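Local atomic coordinates of copper-containing nitrite reductase (Thermus scotoductus, PDB entry 6HBE), a protein that probably reduces nitrite to nitric oxide with electrons from cytochrome c, as a copper-containing homotrimer whose chains carry an additional cupredoxin domain. Residues D71-G76 against E383-G388; T405-H410 against C428-Y433; R88-V93 against R99-T104; G118-M123 against V354-Y359; S45-D48 against G52-L55. All blocks are in the same frame, centred on the assembly; numbering follows the deposited sequence.

Interaction 1. Residues D71-G76 against E383-G388. With CU (copper (II) ion), chain N.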
# COMPACT_ATOMS: atom_id res chain seq x y z
N ASP C 71 10.44 22.53 22.67
CA ASP C 71 11.11 21.24 22.83
C ASP C 71 12.65 21.41 22.93
O ASP C 71 13.16 22.49 22.73
CB ASP C 71 10.79 20.37 21.60
CG ASP C 71 10.80 18.87 21.90
OD1 ASP C 71 11.04 18.45 23.05
OD2 ASP C 71 10.52 18.10 20.95
N ASN C 72 13.34 20.29 23.16
CA ASN C 72 14.82 20.20 23.16
C ASN C 72 15.45 19.80 21.81
O ASN C 72 16.68 19.69 21.75
CB ASN C 72 15.30 19.22 24.27
CG ASN C 72 14.77 17.79 24.10
OD1 ASN C 72 13.70 17.58 23.55
ND2 ASN C 72 15.50 16.81 24.60
N VAL C 73 14.65 19.57 20.75
CA VAL C 73 15.16 19.42 19.38
C VAL C 73 14.51 20.44 18.45
O VAL C 73 13.47 21.02 18.78
CB VAL C 73 15.00 17.99 18.80
CG1 VAL C 73 15.61 16.95 19.73
CG2 VAL C 73 13.53 17.64 18.50
N THR C 74 15.15 20.62 17.30
CA THR C 74 14.70 21.53 16.25
C THR C 74 13.35 21.11 15.67
O THR C 74 13.13 19.93 15.52
CB THR C 74 15.76 21.56 15.14
OG1 THR C 74 16.97 22.10 15.70
CG2 THR C 74 15.38 22.41 13.94
N HIS C 75 12.49 22.08 15.34
CA HIS C 75 11.18 21.84 14.70
C HIS C 75 11.01 22.92 13.62
O HIS C 75 11.99 23.58 13.24
CB HIS C 75 10.04 21.88 15.74
CG HIS C 75 10.05 20.72 16.68
ND1 HIS C 75 9.73 19.44 16.28
CD2 HIS C 75 10.35 20.64 18.00
CE1 HIS C 75 9.87 18.61 17.31
NE2 HIS C 75 10.24 19.32 18.36
N GLY C 76 9.81 23.08 13.11
CA GLY C 76 9.54 24.07 12.09
C GLY C 76 8.10 23.97 11.66
O GLY C 76 7.31 23.34 12.35
N GLU C 383 22.24 18.59 8.58
CA GLU C 383 22.64 18.22 9.95
C GLU C 383 21.45 18.22 10.90
O GLU C 383 20.39 18.74 10.57
CB GLU C 383 23.71 19.21 10.48
CG GLU C 383 23.52 20.67 10.05
CD GLU C 383 22.27 21.32 10.61
OE1 GLU C 383 22.13 21.35 11.85
OE2 GLU C 383 21.44 21.81 9.80
N GLY C 384 21.66 17.62 12.08
CA GLY C 384 20.66 17.63 13.15
C GLY C 384 19.35 16.96 12.72
O GLY C 384 19.36 15.94 12.00
N GLU C 385 18.23 17.58 13.09
CA GLU C 385 16.90 17.09 12.68
C GLU C 385 16.64 17.18 11.18
O GLU C 385 15.66 16.60 10.70
CB GLU C 385 15.80 17.84 13.46
CG GLU C 385 15.84 17.63 14.96
CD GLU C 385 15.72 16.18 15.36
OE1 GLU C 385 14.90 15.44 14.74
OE2 GLU C 385 16.43 15.79 16.31
N ARG C 386 17.49 17.88 10.44
CA ARG C 386 17.37 17.93 8.99
C ARG C 386 18.03 16.76 8.24
O ARG C 386 17.80 16.63 7.02
CB ARG C 386 17.85 19.27 8.45
CG ARG C 386 17.08 20.45 9.02
CD ARG C 386 17.37 21.74 8.27
NE ARG C 386 18.80 22.07 8.36
CZ ARG C 386 19.44 22.90 7.54
NH1 ARG C 386 18.81 23.52 6.56
NH2 ARG C 386 20.73 23.13 7.73
N THR C 387 18.81 15.92 8.95
CA THR C 387 19.56 14.82 8.35
C THR C 387 19.04 13.47 8.78
O THR C 387 18.43 13.31 9.86
CB THR C 387 21.11 14.89 8.65
OG1 THR C 387 21.82 14.09 7.71
CG2 THR C 387 21.46 14.42 10.04
N GLY C 388 19.26 12.50 7.91
CA GLY C 388 19.03 11.08 8.20
C GLY C 388 20.29 10.27 8.41
O GLY C 388 20.22 9.03 8.42
CU CU N . 9.08 18.74 14.46
O HOH W 1 18.78 20.25 14.34

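Interaction 2. Residues T405-H410 against C428-Y433. With CU (copper (II) ion), chain L.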
# COMPACT_ATOMS: atom_id res chain seq x y z
N THR C 405 29.55 4.36 17.63
CA THR C 405 29.80 4.08 16.23
C THR C 405 30.13 5.41 15.61
O THR C 405 29.77 6.44 16.17
CB THR C 405 28.58 3.46 15.47
OG1 THR C 405 27.60 4.49 15.23
CG2 THR C 405 27.98 2.32 16.25
N PRO C 406 30.79 5.41 14.46
CA PRO C 406 30.81 6.62 13.62
C PRO C 406 29.41 7.07 13.15
O PRO C 406 28.44 6.32 13.27
CB PRO C 406 31.67 6.22 12.40
CG PRO C 406 32.15 4.82 12.62
CD PRO C 406 31.48 4.26 13.84
N LYS C 407 29.31 8.27 12.60
CA LYS C 407 28.06 8.73 12.00
C LYS C 407 27.97 8.15 10.57
O LYS C 407 28.85 8.35 9.75
CB LYS C 407 27.98 10.25 12.01
CG LYS C 407 27.78 10.79 13.44
CD LYS C 407 28.01 12.27 13.54
CE LYS C 407 27.98 12.73 14.99
NZ LYS C 407 27.93 14.22 15.04
N LEU C 408 26.94 7.36 10.32
CA LEU C 408 26.80 6.59 9.08
C LEU C 408 25.85 7.31 8.11
O LEU C 408 24.75 7.74 8.52
CB LEU C 408 26.24 5.22 9.40
CG LEU C 408 27.05 4.35 10.37
CD1 LEU C 408 26.34 3.01 10.56
CD2 LEU C 408 28.48 4.12 9.86
N GLY C 409 26.31 7.48 6.88
CA GLY C 409 25.47 7.88 5.73
C GLY C 409 24.69 6.67 5.17
O GLY C 409 24.79 5.54 5.69
N HIS C 410 23.96 6.89 4.09
CA HIS C 410 23.10 5.82 3.56
C HIS C 410 23.88 4.60 3.11
O HIS C 410 24.84 4.71 2.37
CB HIS C 410 22.28 6.30 2.37
CG HIS C 410 21.47 5.20 1.77
ND1 HIS C 410 20.48 4.56 2.48
CD2 HIS C 410 21.56 4.57 0.58
CE1 HIS C 410 19.96 3.60 1.72
NE2 HIS C 410 20.61 3.59 0.57
N CYS C 428 20.90 7.66 19.44
CA CYS C 428 21.62 8.43 18.43
C CYS C 428 21.93 9.82 18.98
O CYS C 428 21.05 10.50 19.51
CB CYS C 428 20.78 8.53 17.17
SG CYS C 428 21.49 9.57 15.91
N SER C 429 23.18 10.27 18.84
CA SER C 429 23.58 11.58 19.39
C SER C 429 23.00 12.73 18.56
O SER C 429 22.77 13.81 19.10
CB SER C 429 25.12 11.70 19.50
OG SER C 429 25.75 11.73 18.23
N ILE C 430 22.70 12.46 17.29
CA ILE C 430 22.11 13.46 16.39
C ILE C 430 20.63 13.66 16.76
O ILE C 430 20.14 14.81 16.81
CB ILE C 430 22.30 13.05 14.90
CG1 ILE C 430 23.79 12.85 14.59
CG2 ILE C 430 21.73 14.09 13.92
CD1 ILE C 430 24.11 12.23 13.23
N HIS C 431 19.94 12.54 16.97
CA HIS C 431 18.50 12.49 17.30
C HIS C 431 18.32 11.75 18.63
O HIS C 431 18.06 10.54 18.65
CB HIS C 431 17.74 11.76 16.16
CG HIS C 431 18.11 12.21 14.78
ND1 HIS C 431 18.96 11.49 13.95
CD2 HIS C 431 17.74 13.31 14.08
CE1 HIS C 431 19.09 12.13 12.80
NE2 HIS C 431 18.37 13.23 12.86
N PRO C 432 18.45 12.47 19.77
CA PRO C 432 18.58 11.76 21.07
C PRO C 432 17.35 10.99 21.56
O PRO C 432 17.47 10.18 22.47
CB PRO C 432 18.99 12.86 22.06
CG PRO C 432 18.83 14.17 21.34
CD PRO C 432 18.48 13.93 19.90
N TYR C 433 16.19 11.24 20.95
CA TYR C 433 14.93 10.49 21.16
C TYR C 433 14.91 9.10 20.46
O TYR C 433 14.05 8.27 20.78
CB TYR C 433 13.71 11.34 20.74
CG TYR C 433 13.76 11.80 19.30
CD1 TYR C 433 13.28 11.00 18.27
CD2 TYR C 433 14.33 13.02 18.97
CE1 TYR C 433 13.36 11.42 16.94
CE2 TYR C 433 14.43 13.43 17.67
CZ TYR C 433 13.94 12.63 16.65
OH TYR C 433 14.08 13.09 15.35
CU CU L . 19.87 9.74 14.32
O HOH W 2 26.02 14.61 17.42

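Interaction 3. Residues R88-V93 against R99-T104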
# COMPACT_ATOMS: atom_id res chain seq x y z
N ARG C 88 12.28 29.60 4.46
CA ARG C 88 13.26 30.60 4.97
C ARG C 88 12.83 31.20 6.30
O ARG C 88 13.67 31.54 7.15
CB ARG C 88 13.46 31.77 3.98
CG ARG C 88 14.31 31.47 2.75
CD ARG C 88 14.26 32.62 1.76
NE ARG C 88 14.71 33.88 2.35
CZ ARG C 88 14.45 35.10 1.88
NH1 ARG C 88 13.71 35.30 0.80
NH2 ARG C 88 14.91 36.15 2.53
N PHE C 89 11.51 31.34 6.47
CA PHE C 89 10.91 32.05 7.58
C PHE C 89 10.46 31.12 8.70
O PHE C 89 10.50 31.52 9.86
CB PHE C 89 9.76 32.92 7.08
CG PHE C 89 10.15 33.82 5.94
CD1 PHE C 89 11.05 34.87 6.15
CD2 PHE C 89 9.68 33.60 4.66
CE1 PHE C 89 11.45 35.69 5.09
CE2 PHE C 89 10.07 34.42 3.59
CZ PHE C 89 10.96 35.46 3.81
N LEU C 90 10.06 29.88 8.37
CA LEU C 90 9.50 28.94 9.35
C LEU C 90 10.25 27.62 9.48
O LEU C 90 9.85 26.76 10.28
CB LEU C 90 8.04 28.63 8.97
CG LEU C 90 7.03 29.78 9.04
CD1 LEU C 90 5.68 29.39 8.46
CD2 LEU C 90 6.84 30.26 10.47
N GLY C 91 11.34 27.44 8.74
CA GLY C 91 12.13 26.23 8.86
C GLY C 91 13.27 26.33 9.83
O GLY C 91 13.69 27.44 10.18
N ASN C 92 13.76 25.17 10.27
CA ASN C 92 14.98 25.05 11.08
C ASN C 92 14.94 25.91 12.35
O ASN C 92 15.85 26.72 12.65
CB ASN C 92 16.22 25.40 10.22
CG ASN C 92 17.52 24.91 10.81
OD1 ASN C 92 17.57 24.02 11.66
ND2 ASN C 92 18.61 25.50 10.35
N VAL C 93 13.86 25.71 13.11
CA VAL C 93 13.59 26.52 14.29
C VAL C 93 14.23 25.83 15.48
O VAL C 93 13.78 24.79 15.93
CB VAL C 93 12.07 26.71 14.50
CG1 VAL C 93 11.79 27.62 15.69
CG2 VAL C 93 11.46 27.30 13.23
N ARG C 99 9.46 32.33 15.74
CA ARG C 99 9.34 33.02 14.45
C ARG C 99 7.98 33.66 14.32
O ARG C 99 7.00 33.17 14.85
CB ARG C 99 9.55 32.06 13.26
CG ARG C 99 10.84 31.24 13.29
CD ARG C 99 12.10 32.03 12.94
NE ARG C 99 13.30 31.19 13.10
CZ ARG C 99 13.70 30.27 12.21
NH1 ARG C 99 13.05 30.10 11.06
NH2 ARG C 99 14.76 29.52 12.48
N GLU C 100 7.94 34.74 13.54
CA GLU C 100 6.71 35.46 13.22
C GLU C 100 6.64 35.46 11.71
O GLU C 100 7.65 35.75 11.08
CB GLU C 100 6.79 36.92 13.72
CG GLU C 100 7.06 37.08 15.21
CD GLU C 100 5.90 36.65 16.09
OE1 GLU C 100 4.78 36.53 15.57
OE2 GLU C 100 6.11 36.40 17.30
N PHE C 101 5.47 35.14 11.14
CA PHE C 101 5.27 35.11 9.68
C PHE C 101 3.83 35.48 9.30
O PHE C 101 2.87 35.05 9.94
CB PHE C 101 5.65 33.69 9.18
CG PHE C 101 5.45 33.48 7.70
CD1 PHE C 101 6.37 33.98 6.78
CD2 PHE C 101 4.37 32.74 7.22
CE1 PHE C 101 6.20 33.78 5.41
CE2 PHE C 101 4.20 32.53 5.86
CZ PHE C 101 5.11 33.05 4.95
N SER C 102 3.67 36.28 8.26
CA SER C 102 2.35 36.60 7.74
C SER C 102 2.23 36.26 6.26
O SER C 102 3.21 36.38 5.53
CB SER C 102 2.06 38.10 7.92
OG SER C 102 2.42 38.48 9.23
N PHE C 103 1.02 35.88 5.84
CA PHE C 103 0.67 35.65 4.43
C PHE C 103 -0.79 35.98 4.22
O PHE C 103 -1.53 36.03 5.17
CB PHE C 103 0.97 34.20 3.99
CG PHE C 103 0.16 33.15 4.71
CD1 PHE C 103 0.55 32.68 5.95
CD2 PHE C 103 -0.99 32.62 4.13
CE1 PHE C 103 -0.20 31.72 6.63
CE2 PHE C 103 -1.75 31.65 4.79
CZ PHE C 103 -1.35 31.20 6.04
N THR C 104 -1.19 36.23 2.97
CA THR C 104 -2.58 36.39 2.62
C THR C 104 -3.17 35.05 2.15
O THR C 104 -2.54 34.35 1.35
CB THR C 104 -2.75 37.46 1.53
OG1 THR C 104 -2.16 38.68 2.00
CG2 THR C 104 -4.20 37.74 1.24
O HOH W 3 10.67 34.31 10.21

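Interaction 4. Residues G118-M123 against V354-Y359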
# COMPACT_ATOMS: atom_id res chain seq x y z
N GLY C 118 13.13 20.72 8.04
CA GLY C 118 13.83 20.75 6.78
C GLY C 118 14.33 19.34 6.50
O GLY C 118 14.47 18.51 7.41
N GLY C 119 14.59 19.09 5.23
CA GLY C 119 15.17 17.81 4.78
C GLY C 119 14.45 16.57 5.27
O GLY C 119 13.21 16.50 5.19
N HIS C 120 15.22 15.62 5.81
CA HIS C 120 14.75 14.34 6.28
C HIS C 120 13.66 14.52 7.34
O HIS C 120 12.71 13.73 7.41
CB HIS C 120 15.93 13.58 6.87
CG HIS C 120 15.61 12.21 7.38
ND1 HIS C 120 15.37 11.13 6.54
CD2 HIS C 120 15.53 11.73 8.64
CE1 HIS C 120 15.17 10.05 7.28
NE2 HIS C 120 15.25 10.38 8.55
N GLY C 121 13.80 15.56 8.17
CA GLY C 121 12.93 15.74 9.30
C GLY C 121 11.51 16.08 8.98
O GLY C 121 10.65 15.88 9.83
N ILE C 122 11.27 16.67 7.81
CA ILE C 122 9.91 16.96 7.36
C ILE C 122 9.08 15.67 7.45
O ILE C 122 8.04 15.64 8.16
CB ILE C 122 9.86 17.53 5.92
CG1 ILE C 122 10.64 18.85 5.81
CG2 ILE C 122 8.41 17.67 5.45
CD1 ILE C 122 10.87 19.32 4.39
N MET C 123 9.60 14.60 6.82
CA MET C 123 8.94 13.29 6.79
C MET C 123 8.98 12.62 8.16
O MET C 123 7.93 12.16 8.65
CB MET C 123 9.58 12.37 5.72
CG MET C 123 9.36 12.85 4.28
SD MET C 123 10.43 14.23 3.73
CE MET C 123 11.99 13.37 3.48
N VAL C 354 16.48 3.19 10.71
CA VAL C 354 15.42 3.34 9.69
C VAL C 354 14.25 4.16 10.25
O VAL C 354 13.73 3.86 11.32
CB VAL C 354 14.99 1.96 9.11
CG1 VAL C 354 14.55 0.97 10.18
CG2 VAL C 354 13.89 2.10 8.03
N GLY C 355 13.83 5.20 9.52
CA GLY C 355 12.78 6.12 10.00
C GLY C 355 13.05 6.71 11.38
O GLY C 355 12.15 6.76 12.22
N ASN C 356 14.30 7.16 11.61
CA ASN C 356 14.75 7.68 12.92
C ASN C 356 14.40 6.71 14.05
O ASN C 356 13.82 7.10 15.07
CB ASN C 356 14.20 9.09 13.20
CG ASN C 356 14.83 10.17 12.33
OD1 ASN C 356 15.50 9.90 11.33
ND2 ASN C 356 14.62 11.41 12.73
N SER C 357 14.73 5.44 13.85
CA SER C 357 14.56 4.40 14.85
C SER C 357 15.56 3.30 14.65
O SER C 357 16.19 3.22 13.60
CB SER C 357 13.13 3.83 14.85
OG SER C 357 12.86 2.94 13.78
N PHE C 358 15.70 2.42 15.66
CA PHE C 358 16.55 1.25 15.57
C PHE C 358 15.67 0.00 15.47
O PHE C 358 14.75 -0.15 16.26
CB PHE C 358 17.50 1.11 16.78
CG PHE C 358 18.47 2.25 16.93
CD1 PHE C 358 19.58 2.36 16.12
CD2 PHE C 358 18.25 3.25 17.90
CE1 PHE C 358 20.48 3.42 16.26
CE2 PHE C 358 19.14 4.30 18.06
CZ PHE C 358 20.25 4.39 17.23
N TYR C 359 15.98 -0.90 14.53
CA TYR C 359 15.19 -2.12 14.28
C TYR C 359 16.07 -3.36 14.18
O TYR C 359 16.88 -3.45 13.28
CB TYR C 359 14.35 -1.98 12.99
CG TYR C 359 13.42 -3.14 12.75
CD1 TYR C 359 12.25 -3.28 13.50
CD2 TYR C 359 13.71 -4.11 11.81
CE1 TYR C 359 11.40 -4.36 13.30
CE2 TYR C 359 12.86 -5.20 11.61
CZ TYR C 359 11.70 -5.30 12.35
OH TYR C 359 10.86 -6.37 12.14

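Interaction 5. Residues S45-D48 against G52-L55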
# COMPACT_ATOMS: atom_id res chain seq x y z
N SER C 45 4.05 17.03 18.92
CA SER C 45 2.79 17.75 18.66
C SER C 45 2.99 19.25 18.44
O SER C 45 4.11 19.80 18.63
CB SER C 45 1.82 17.56 19.83
OG SER C 45 2.24 18.29 20.97
N PHE C 46 1.92 19.89 18.00
CA PHE C 46 1.69 21.31 18.23
C PHE C 46 0.64 21.44 19.34
O PHE C 46 -0.46 20.88 19.25
CB PHE C 46 1.21 22.02 16.98
CG PHE C 46 2.24 22.07 15.88
CD1 PHE C 46 3.33 22.92 15.98
CD2 PHE C 46 2.15 21.23 14.78
CE1 PHE C 46 4.29 22.96 14.99
CE2 PHE C 46 3.10 21.26 13.78
CZ PHE C 46 4.17 22.13 13.89
N ASN C 47 1.01 22.14 20.42
CA ASN C 47 0.11 22.45 21.53
C ASN C 47 -0.47 21.26 22.28
O ASN C 47 -1.59 21.33 22.79
CB ASN C 47 -1.01 23.36 21.06
CG ASN C 47 -0.52 24.62 20.38
OD1 ASN C 47 0.25 24.59 19.39
ND2 ASN C 47 -0.96 25.75 20.87
N ASP C 48 0.30 20.18 22.33
CA ASP C 48 -0.02 18.99 23.11
C ASP C 48 -1.28 18.20 22.64
O ASP C 48 -1.92 17.52 23.45
CB ASP C 48 -0.12 19.40 24.58
CG ASP C 48 0.33 18.31 25.54
OD1 ASP C 48 1.36 17.61 25.31
OD2 ASP C 48 -0.35 18.19 26.60
N GLY C 52 -3.25 18.79 15.71
CA GLY C 52 -3.07 20.04 16.44
C GLY C 52 -4.24 21.02 16.34
O GLY C 52 -5.30 20.68 15.79
N PRO C 53 -4.07 22.24 16.87
CA PRO C 53 -5.09 23.28 16.80
C PRO C 53 -5.63 23.50 15.40
O PRO C 53 -4.85 23.56 14.46
CB PRO C 53 -4.32 24.54 17.26
CG PRO C 53 -3.35 23.98 18.23
CD PRO C 53 -2.85 22.74 17.53
N MET C 54 -6.93 23.58 15.26
CA MET C 54 -7.58 23.84 13.97
C MET C 54 -7.72 25.33 13.79
O MET C 54 -8.28 25.99 14.67
CB MET C 54 -8.96 23.16 13.91
CG MET C 54 -9.69 23.39 12.58
SD MET C 54 -11.35 22.64 12.51
CE MET C 54 -12.30 23.83 13.46
N LEU C 55 -7.26 25.85 12.64
CA LEU C 55 -7.33 27.27 12.30
C LEU C 55 -8.35 27.51 11.22
O LEU C 55 -8.37 26.77 10.23
CB LEU C 55 -5.95 27.77 11.82
CG LEU C 55 -4.72 27.18 12.51
CD1 LEU C 55 -3.43 27.75 11.89
CD2 LEU C 55 -4.73 27.37 14.01

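Interaction 1. Residues D71-G76 against E383-G388
Glu385 lays its side chain against the backbone and side chains of Val73 and Thr74. Its CG packs on Thr74 CB at 3.9 Å and on Thr74 O at 3.6 Å. That carbonyl oxygen is buried without a polar partner. The side chains of Glu385 and Val73 cross at about a right angle, and OE2 comes within 3.6 Å of Val73 CB. The chain of Glu385 is bent at CB-CG (chi2 -59°), and this bend brings OE2 to Val73. No direct hydrogen bond joins the two segments. Instead one water accepts from Glu385 N and bonds to Thr74 OG1. The acid's OE1 is held from outside by Tyr433 OH and His125 NE2. With alanine replacing Glu385, His125 NE2 and Tyr433 OH would probably lose their shared acceptor and a gap would open beside Val73.

In the second shell, His75 binds the type 1 copper through ND1 at 2.0 Å, with Cys115, His125 and Gln130 completing the site. Its NE2 donates in the ring plane to the anti lone pair of Asp71 OD2, an almost straight bond of 172° that fixes the ring's rotation. The contact lies between the type 1 copper and the copper of the C-terminal domain, whose ligand His431 Glu385 touches. It joins two cupredoxin domains: the loop between strands 62-69 and 78-79 meets the loop between strands 370-375 and 393-398.

Interaction 2. Residues T405-H410 against C428-Y433
Lys407 lies along the flank of the copper-binding loop and meets Ile430 and Ser429. The apolar part is small. Ile430 CD1 sits against Lys407 CG and CD, 3.9 Å from CD, so the methyl end touches the middle of the lysine chain. Lys407 is extended beyond CG, with chi3 at -173°, and this carries its amine past Ile430 to the neighbouring serine. There, CE passes Ser429 OG at 4.1 Å.

The polar link is made by water. Lys407 NZ donates to a water at 3.1 Å, and the same water donates to Ser429 OG. The hydroxyl also bonds to Asp391. No direct hydrogen bond crosses between the segments. Lys407 and Ser429 are both exposed, so this bridge lies at the surface.

The metal bonds belong to 428-433 alone. Cys428 SG binds the copper at 2.3 Å and His431 ND1 binds it at 2.0 Å. His390 ND1 completes the close ligands, and Met434 also belongs to the site. The thiolate also accepts a hydrogen bond from His431 N, at an angle of 160°, which ties the loop back on its own ligand. Ile430 CG2 covers one face of the His431 ring near its rim. A Cys and a His on one loop, with a second His upstream, are the type 1 pattern of cupredoxins.

In the fold, the loop between strands 393-398 and 413-417 packs at the domain surface against the loop between strands 422-427 and 435-443.

Interaction 3. Residues R88-V93 against R99-T104
Arg99, on an edge strand of the first cupredoxin domain, reaches over to the end of helix 87-90 and binds the carbonyls of Phe89 and Gly91 where the helix ends. NH1 donates to Gly91 O at 2.9 Å and to Phe89 O at 3.2 Å. Phe89 O lies in the guanidinium plane, but the donor stands above that carbonyl's plane, away from its lone pairs. Gly91 O also receives a weak bond from NH2. Asn92 O lies 3.0 Å from NH2. The same Phe89 O accepts a further bond from a water, which reaches weakly to Glu100 O. Outside the segments, Glu97 forms a salt bridge with Arg99 NE. Val93 CG2 covers one guanidinium face over its centre. A methionine at the position of Arg99 would probably leave the Gly91 carbonyl without this donor and Glu97 without its charged mate.

Phe101, with CG anti to the backbone N (chi1 178°), swings towards the helix. Its ring lies near parallel to that of Phe89, planes at 24°, but slid so far that they barely overlap. Leu90 crosses Phe101 at about a right angle. Strand 98-104 pairs with strand 62-69, and Arg88 reaches Glu259 of a second subunit. Phe89 CB lies 3.6 Å from Phe101 CD1.

Interaction 4. Residues G118-M123 against V354-Y359
His120 and Asn356 approach from opposite directions and are joined by one hydrogen bond. His120 NE2 donates to Asn356 OD1 at 2.8 Å, with an angle of 134° at the hydrogen, so the bond is short but bent. The oxygen lies at the ring edge, near the imidazole plane. The donor, however, sits 39° out of the carbonyl plane and off the lone pairs. His120 holds its CG trans to the backbone N (chi1 -179°), which sends the ring out from the 118-123 segment toward Asn356.

The other amide end is also used: Asn356 ND2 bonds to Tyr433 OH. Both sides of the amide are thus tied, which should fix its rotation. Asn356 N and Gly355 N are held by the carboxylate of Asp377.

This pair links the first cupredoxin domain to the C-terminal, plastocyanin-like one. Gly355 and Asn356 both have positive phi, in the turn before strand 358-359. Ser357 OG closes that turn by donating to Val354 O at 2.8 Å, and Val354 N bonds to Ser357 O.

Van der Waals contact is slight. His120 CD2 approaches Asn356 OD1 at 3.3 Å. Around the pair, His120 packs on Phe379 and on Ile273 of a second subunit, while Asn356 touches the copper ligand His390.

Interaction 5. Residues S45-D48 against G52-L55
Asn47 and Pro53 face each other across the turn that follows strand 39-46 in the first cupredoxin domain. The amide carbon Asn47 CG lies 3.6 Å from Pro53 CG, and Asn47 CB is 3.7 Å from the same atom. The two side chains run at a slant to one another, and Pro53 CG and CD meet the Asn47 amide carbon and CB. With chi1 at -54°, Asn47 CG stands beside its own backbone N, next to Pro53. Outside the segments, Asn47 OD1 accepts from Glu27 N, which holds the amide in place against strand 21-36.

Phe46 starts towards Pro53 but its ring leads away. Of its side chain, CB comes nearest Pro53 CD, at 4.2 Å. The ring packs instead on Leu26, Leu77 and Gln130, the last a ligand of the type 1 copper. Gly52 lies next to Phe46: a CB there would come tight against Phe46 CB and clash with Pro53 CD. Asn47 and Asp48 both take positive phi, which turns the chain sharply after the strand. A weak bond from Asp48 N to Ser45 OG spans this bend. Phe46 O closes the contact, lying 3.5 Å from Pro53 CD.

In the fold
Interactions 1 and 4 are buried and both join the first cupredoxin domain to the C-terminal one. Arg386 O and His120 N tie them together. Interaction 1 works through packing and a water, interaction 4 through a direct hydrogen bond. Interaction 2 is a surface contact within the C-terminal domain, yet its Tyr433 connects it to interactions 1 and 4. Interactions 3 and 5 are partly buried and lie within the first domain, where both reach the same sheet. Interaction 3 pairs an arginine with carbonyls, whereas interaction 5 is van der Waals contact of a proline with an amide side chain and a carbonyl, with no hydrogen bond across it. Val93 N bonds to His75 O, linking interaction 3 to interaction 1.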